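PDB 2JFR: Ser-thr phosphatase MSPP from Mycobacterium smegmatis, which probably removes phosphate groups from serine and threonine residues of proteins, as a metal-dependent phosphatase of the PPM (PP2C) family. Local coordinates for residues P177-L188 with D224-G234. Numbering follows the deposited sequence. Where two conformers were deposited one is given.
With MN (manganese (II) ion), chain C.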
ATOM      1  N   PRO A 177     -15.446  14.126  -0.915  1.00 19.25           N
ATOM      2  CA  PRO A 177     -15.201  14.972   0.224  1.00 18.91           C
ATOM      3  C   PRO A 177     -15.638  14.302   1.502  1.00 18.41           C
ATOM      4  O   PRO A 177     -16.699  13.716   1.563  1.00 21.32           O
ATOM      5  CB  PRO A 177     -16.054  16.223  -0.092  1.00 21.07           C
ATOM      6  CG  PRO A 177     -16.053  16.258  -1.602  1.00 22.52           C
ATOM      7  CD  PRO A 177     -16.138  14.837  -1.997  1.00 22.62           C
ATOM      8  N   GLY A 178     -14.756  14.403   2.510  1.00 17.96           N
ATOM      9  CA  GLY A 178     -14.972  13.837   3.832  1.00 19.74           C
ATOM     10  C   GLY A 178     -14.477  12.433   3.970  1.00 18.48           C
ATOM     11  O   GLY A 178     -14.365  11.960   5.115  1.00 20.95           O
ATOM     12  N   ASP A 179     -14.210  11.741   2.909  1.00 17.05           N
ATOM     13  CA  ASP A 179     -13.623  10.415   3.014  1.00 16.40           C
ATOM     14  C   ASP A 179     -12.182  10.511   3.451  1.00 15.85           C
ATOM     15  O   ASP A 179     -11.491  11.517   3.249  1.00 16.72           O
ATOM     16  CB  ASP A 179     -13.715   9.688   1.694  1.00 17.21           C
ATOM     17  CG  ASP A 179     -15.068   9.297   1.225  1.00 17.78           C
ATOM     18  OD1 ASP A 179     -15.988   9.206   2.050  1.00 20.51           O
ATOM     19  OD2 ASP A 179     -15.190   9.040   0.029  1.00 20.58           O
ATOM     20  N   ARG A 180     -11.689   9.423   4.010  1.00 15.90           N
ATOM     21  CA  ARG A 180     -10.313   9.220   4.310  1.00 15.57           C
ATOM     22  C   ARG A 180      -9.842   7.985   3.547  1.00 15.37           C
ATOM     23  O   ARG A 180     -10.546   6.976   3.538  1.00 17.12           O
ATOM     24  CB  ARG A 180     -10.078   9.064   5.807  1.00 16.58           C
ATOM     25  CG  ARG A 180      -8.695   8.636   6.201  1.00 17.06           C
ATOM     26  CD  ARG A 180      -8.525   8.643   7.710  1.00 18.63           C
ATOM     27  NE  ARG A 180      -8.355  10.026   8.164  1.00 18.56           N
ATOM     28  CZ  ARG A 180      -8.243  10.366   9.427  1.00 18.71           C
ATOM     29  NH1 ARG A 180      -8.300   9.447  10.380  1.00 20.06           N
ATOM     30  NH2 ARG A 180      -8.087  11.633   9.731  1.00 20.10           N
ATOM     31  N   LEU A 181      -8.668   8.072   2.929  1.00 14.33           N
ATOM     32  CA  LEU A 181      -8.047   6.907   2.322  1.00 14.54           C
ATOM     33  C   LEU A 181      -6.879   6.484   3.198  1.00 14.25           C
ATOM     34  O   LEU A 181      -6.182   7.319   3.764  1.00 15.64           O
ATOM     35  CB  LEU A 181      -7.550   7.227   0.915  1.00 14.93           C
ATOM     36  CG  LEU A 181      -8.599   7.704  -0.048  1.00 15.43           C
ATOM     37  CD1 LEU A 181      -7.969   7.984  -1.399  1.00 16.93           C
ATOM     38  CD2 LEU A 181      -9.737   6.688  -0.216  1.00 17.69           C
ATOM     39  N   LEU A 182      -6.666   5.185   3.273  1.00 14.27           N
ATOM     40  CA  LEU A 182      -5.545   4.590   3.989  1.00 14.48           C
ATOM     41  C   LEU A 182      -4.877   3.616   3.095  1.00 13.71           C
ATOM     42  O   LEU A 182      -5.533   2.675   2.609  1.00 14.55           O
ATOM     43  CB  LEU A 182      -6.050   3.898   5.259  1.00 15.10           C
ATOM     44  CG  LEU A 182      -5.001   2.979   5.991  1.00 16.53           C
ATOM     45  CD1 LEU A 182      -3.868   3.772   6.537  1.00 17.27           C
ATOM     46  CD2 LEU A 182      -5.696   2.201   7.124  1.00 18.81           C
ATOM     47  N   ILE A 183      -3.577   3.758   2.892  1.00 13.80           N
ATOM     48  CA  ILE A 183      -2.770   2.739   2.260  1.00 13.61           C
ATOM     49  C   ILE A 183      -1.944   2.096   3.375  1.00 13.65           C
ATOM     50  O   ILE A 183      -1.334   2.827   4.166  1.00 14.29           O
ATOM     51  CB  ILE A 183      -1.841   3.257   1.173  1.00 14.09           C
ATOM     52  CG1 ILE A 183      -2.532   4.218   0.208  1.00 15.43           C
ATOM     53  CG2 ILE A 183      -1.228   2.090   0.436  1.00 14.86           C
ATOM     54  CD1 ILE A 183      -1.567   4.898  -0.737  1.00 16.39           C
ATOM     55  N   SER A 184      -1.885   0.783   3.460  1.00 13.67           N
ATOM     56  CA  SER A 184      -1.105   0.140   4.493  0.58 13.07           C
ATOM     57  C   SER A 184      -0.348  -1.037   3.928  1.00 13.43           C
ATOM     58  O   SER A 184      -0.814  -1.721   3.036  1.00 14.65           O
ATOM     59  CB  SER A 184      -2.031  -0.322   5.580  0.58 14.31           C
ATOM     60  OG  SER A 184      -1.326  -0.823   6.698  0.58 14.39           O
ATOM     61  N   SER A 185       0.808  -1.326   4.539  1.00 13.48           N
ATOM     62  CA  SER A 185       1.377  -2.646   4.363  1.00 13.60           C
ATOM     63  C   SER A 185       0.525  -3.651   5.140  1.00 14.13           C
ATOM     64  O   SER A 185      -0.271  -3.320   6.017  1.00 14.93           O
ATOM     65  CB  SER A 185       2.834  -2.714   4.741  1.00 13.90           C
ATOM     66  OG  SER A 185       2.999  -2.452   6.128  1.00 14.54           O
ATOM     67  N   ASP A 186       0.762  -4.933   4.829  1.00 14.46           N
ATOM     68  CA  ASP A 186       0.062  -6.030   5.491  0.64 14.67           C
ATOM     69  C   ASP A 186       0.389  -6.124   6.964  1.00 15.00           C
ATOM     70  O   ASP A 186      -0.305  -6.841   7.690  1.00 18.00           O
ATOM     71  CB  ASP A 186       0.324  -7.318   4.739  0.64 15.38           C
ATOM     72  CG  ASP A 186       1.746  -7.806   4.666  0.64 15.48           C
ATOM     73  OD1 ASP A 186       2.624  -7.075   5.164  0.64 13.20           O
ATOM     74  OD2 ASP A 186       1.945  -8.961   4.124  0.64 16.85           O
ATOM     75  N   GLY A 187       1.400  -5.440   7.491  1.00 14.69           N
ATOM     76  CA  GLY A 187       1.677  -5.539   8.897  1.00 14.99           C
ATOM     77  C   GLY A 187       0.552  -5.047   9.771  1.00 15.01           C
ATOM     78  O   GLY A 187       0.387  -5.507  10.896  1.00 15.66           O
ATOM     79  N   LEU A 188      -0.263  -4.114   9.276  1.00 14.88           N
ATOM     80  CA  LEU A 188      -1.300  -3.528  10.123  1.00 15.11           C
ATOM     81  C   LEU A 188      -2.290  -4.547  10.587  1.00 15.21           C
ATOM     82  O   LEU A 188      -2.694  -4.549  11.750  1.00 15.53           O
ATOM     83  CB  LEU A 188      -2.016  -2.425   9.326  1.00 15.29           C
ATOM     84  CG  LEU A 188      -3.172  -1.763  10.043  1.00 15.26           C
ATOM     85  CD1 LEU A 188      -2.714  -1.103  11.352  1.00 17.02           C
ATOM     86  CD2 LEU A 188      -3.832  -0.746   9.123  1.00 16.13           C
ATOM     87  N   ASP A 224       5.355  -7.919  12.003  1.00 15.33           N
ATOM     88  CA  ASP A 224       5.836  -7.410  10.737  1.00 14.71           C
ATOM     89  C   ASP A 224       6.075  -5.918  10.867  1.00 14.78           C
ATOM     90  O   ASP A 224       5.617  -5.271  11.790  1.00 16.66           O
ATOM     91  CB  ASP A 224       4.870  -7.724   9.590  1.00 15.44           C
ATOM     92  CG  ASP A 224       5.373  -7.556   8.196  1.00 15.29           C
ATOM     93  OD1 ASP A 224       6.606  -7.315   8.007  1.00 15.76           O
ATOM     94  OD2 ASP A 224       4.534  -7.746   7.232  1.00 15.56           O
ATOM     95  N   ASN A 225       6.807  -5.390   9.901  1.00 14.32           N
ATOM     96  CA  ASN A 225       6.810  -3.965   9.645  1.00 14.22           C
ATOM     97  C   ASN A 225       5.394  -3.480   9.331  1.00 14.03           C
ATOM     98  O   ASN A 225       4.671  -4.191   8.631  1.00 14.27           O
ATOM     99  CB  ASN A 225       7.674  -3.692   8.413  1.00 14.29           C
ATOM    100  CG  ASN A 225       9.051  -4.303   8.394  1.00 13.86           C
ATOM    101  OD1 ASN A 225       9.541  -4.656   7.316  1.00 14.29           O
ATOM    102  ND2 ASN A 225       9.729  -4.422   9.515  1.00 14.30           N
ATOM    103  N   THR A 226       5.036  -2.315   9.838  1.00 13.90           N
ATOM    104  CA  THR A 226       3.751  -1.692   9.508  1.00 14.28           C
ATOM    105  C   THR A 226       3.993  -0.299   9.009  1.00 13.85           C
ATOM    106  O   THR A 226       4.673   0.487   9.676  1.00 15.19           O
ATOM    107  CB  THR A 226       2.819  -1.676  10.765  1.00 15.61           C
ATOM    108  OG1 THR A 226       2.562  -3.020  11.155  1.00 17.34           O
ATOM    109  CG2 THR A 226       1.496  -1.009  10.435  1.00 16.75           C
ATOM    110  N   THR A 227       3.410   0.030   7.884  1.00 13.74           N
ATOM    111  CA  THR A 227       3.532   1.352   7.264  1.00 14.16           C
ATOM    112  C   THR A 227       2.172   1.777   6.802  1.00 14.19           C
ATOM    113  O   THR A 227       1.457   0.996   6.183  1.00 15.73           O
ATOM    114  CB  THR A 227       4.531   1.273   6.115  1.00 14.86           C
ATOM    115  OG1 THR A 227       5.770   0.817   6.645  1.00 15.64           O
ATOM    116  CG2 THR A 227       4.755   2.617   5.430  1.00 17.57           C
ATOM    117  N   VAL A 228       1.825   3.021   7.076  1.00 14.14           N
ATOM    118  CA  VAL A 228       0.516   3.571   6.783  1.00 14.45           C
ATOM    119  C   VAL A 228       0.655   4.967   6.186  1.00 14.47           C
ATOM    120  O   VAL A 228       1.495   5.774   6.595  1.00 15.05           O
ATOM    121  CB  VAL A 228      -0.371   3.573   8.032  1.00 14.90           C
ATOM    122  CG1 VAL A 228      -0.724   2.175   8.458  1.00 15.52           C
ATOM    123  CG2 VAL A 228       0.251   4.354   9.191  1.00 16.70           C
ATOM    124  N   VAL A 229      -0.232   5.245   5.230  1.00 14.28           N
ATOM    125  CA  VAL A 229      -0.369   6.558   4.617  1.00 14.27           C
ATOM    126  C   VAL A 229      -1.856   6.889   4.671  1.00 14.65           C
ATOM    127  O   VAL A 229      -2.691   6.129   4.169  1.00 15.21           O
ATOM    128  CB  VAL A 229       0.119   6.557   3.182  1.00 15.03           C
ATOM    129  CG1 VAL A 229      -0.099   7.932   2.539  1.00 16.34           C
ATOM    130  CG2 VAL A 229       1.580   6.150   3.105  1.00 15.76           C
ATOM    131  N   VAL A 230      -2.186   8.035   5.298  1.00 14.78           N
ATOM    132  CA  VAL A 230      -3.556   8.501   5.445  1.00 15.46           C
ATOM    133  C   VAL A 230      -3.724   9.741   4.636  1.00 15.39           C
ATOM    134  O   VAL A 230      -2.890  10.664   4.718  1.00 17.10           O
ATOM    135  CB  VAL A 230      -3.875   8.716   6.946  1.00 16.99           C
ATOM    136  CG1 VAL A 230      -5.137   9.525   7.156  1.00 20.09           C
ATOM    137  CG2 VAL A 230      -4.019   7.406   7.640  1.00 17.83           C
ATOM    138  N   ILE A 231      -4.819   9.832   3.888  1.00 15.18           N
ATOM    139  CA  ILE A 231      -5.132  10.990   3.036  1.00 15.19           C
ATOM    140  C   ILE A 231      -6.560  11.413   3.356  1.00 14.89           C
ATOM    141  O   ILE A 231      -7.493  10.610   3.219  1.00 15.85           O
ATOM    142  CB  ILE A 231      -5.025  10.625   1.546  1.00 16.36           C
ATOM    143  CG1 ILE A 231      -3.698   9.931   1.177  1.00 18.83           C
ATOM    144  CG2 ILE A 231      -5.224  11.863   0.712  1.00 19.77           C
ATOM    145  CD1 ILE A 231      -3.840   8.921   0.123  1.00 29.19           C
ATOM    146  N   ASP A 232      -6.744  12.669   3.771  1.00 15.25           N
ATOM    147  CA  ASP A 232      -8.046  13.248   4.050  0.53 15.80           C
ATOM    148  C   ASP A 232      -8.520  14.036   2.837  1.00 14.81           C
ATOM    149  O   ASP A 232      -7.800  14.927   2.402  1.00 15.84           O
ATOM    150  CB  ASP A 232      -8.002  14.134   5.291  0.53 17.69           C
ATOM    151  CG  ASP A 232      -8.156  13.320   6.554  0.53 21.77           C
ATOM    152  OD1 ASP A 232      -8.814  12.273   6.565  0.53 20.96           O
ATOM    153  OD2 ASP A 232      -7.588  13.802   7.558  0.53 27.80           O
ATOM    154  N   LEU A 233      -9.712  13.734   2.340  1.00 15.15           N
ATOM    155  CA  LEU A 233     -10.217  14.320   1.118  1.00 15.05           C
ATOM    156  C   LEU A 233     -11.231  15.448   1.428  1.00 15.48           C
ATOM    157  O   LEU A 233     -12.004  15.358   2.395  1.00 17.10           O
ATOM    158  CB  LEU A 233     -10.899  13.273   0.257  1.00 15.92           C
ATOM    159  CG  LEU A 233     -10.009  12.111  -0.150  1.00 16.35           C
ATOM    160  CD1 LEU A 233     -10.784  11.070  -0.931  1.00 19.22           C
ATOM    161  CD2 LEU A 233      -8.764  12.584  -0.884  1.00 18.73           C
ATOM    162  N   GLY A 234     -11.226  16.460   0.577  1.00 16.26           N
ATOM    163  CA  GLY A 234     -12.162  17.571   0.614  1.00 18.37           C
ATOM    164  C   GLY A 234     -12.910  17.741  -0.747  1.00 21.11           C
ATOM    165  O   GLY A 234     -13.655  18.767  -0.803  1.00 28.71           O
ATOM    166  OXT GLY A 234     -12.645  17.028  -1.730  1.00 25.20           O
TER
HETATM  167 MN    MN C1235       4.674  -7.070   5.230  0.56 13.82          MN
HETATM  168  O   HOH W   1     -11.347  12.498   5.968  1.00 54.86           O
HETATM  169  O   HOH W   2       2.586  -6.221  12.499  1.00 16.84           O
HETATM  170  O   HOH W   3       6.849  -7.466   5.392  0.83 14.57           O
HETATM  171  O   HOH W   4       4.992  -5.137   6.023  1.00 14.25           O
HETATM  172  O   HOH W   5       4.685  -8.923   4.345  0.83 17.85           O
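The guanidinium of Arg-180 meets Asp-232 at its edge and carries Val-230 CG1 over one face, 3.4 Å from NE. The salt bridge is side-on: Arg-180 NE reaches Asp-232 OD1 at 2.8 Å, while Arg-180 NH2 donates to the syn lone pair of Asp-232 OD2 at 3.1 Å. The two groups lie nearly coplanar, 27° apart. A bend at chi3 (-77°) turns the end of the otherwise extended arginine across toward strand 226-233 and this carboxylate, and NH1 is held by the carbonyls of Ala-201 and Ser-203, so several bonds fix the plane. At the other end, Asp-186 OD1 lies 2.9 Å from Asp-224 OD2 because both bind the manganese; their carboxylates are turned 67° against each other. Asp-36 also binds this manganese and, with Gly-37, a magnesium, making the two-metal centre characteristic of PPM phosphatases; Asp-186 OD2 ligates a magnesium as well, probably that of a third site. Just before this ligand, Ser-185 N donates to Thr-227 O, and Ser-185 OG, lying between backbone N and carbonyl carbon, accepts from Thr-227 N at 3.1 Å and also bonds to Asp-23. Between the ends, Leu-181 with Ile-231 and Ile-183 with Val-229 form antiparallel hydrogen-bonded pairs. Leu-182 CD1 nestles against Val-228 CB and Val-230 CG2, both at 3.8 Å. In the five-stranded antiparallel sheet, strand 180-184 lies between 226-233 and 115-119, and strand 5-13 flanks 226-233. Arg-180, Val-230 and Asp-232 pack on helix 206-219, whereas Ile-183, Val-229 and Ile-231 face strand 31-38 of the second sheet in the beta sandwich.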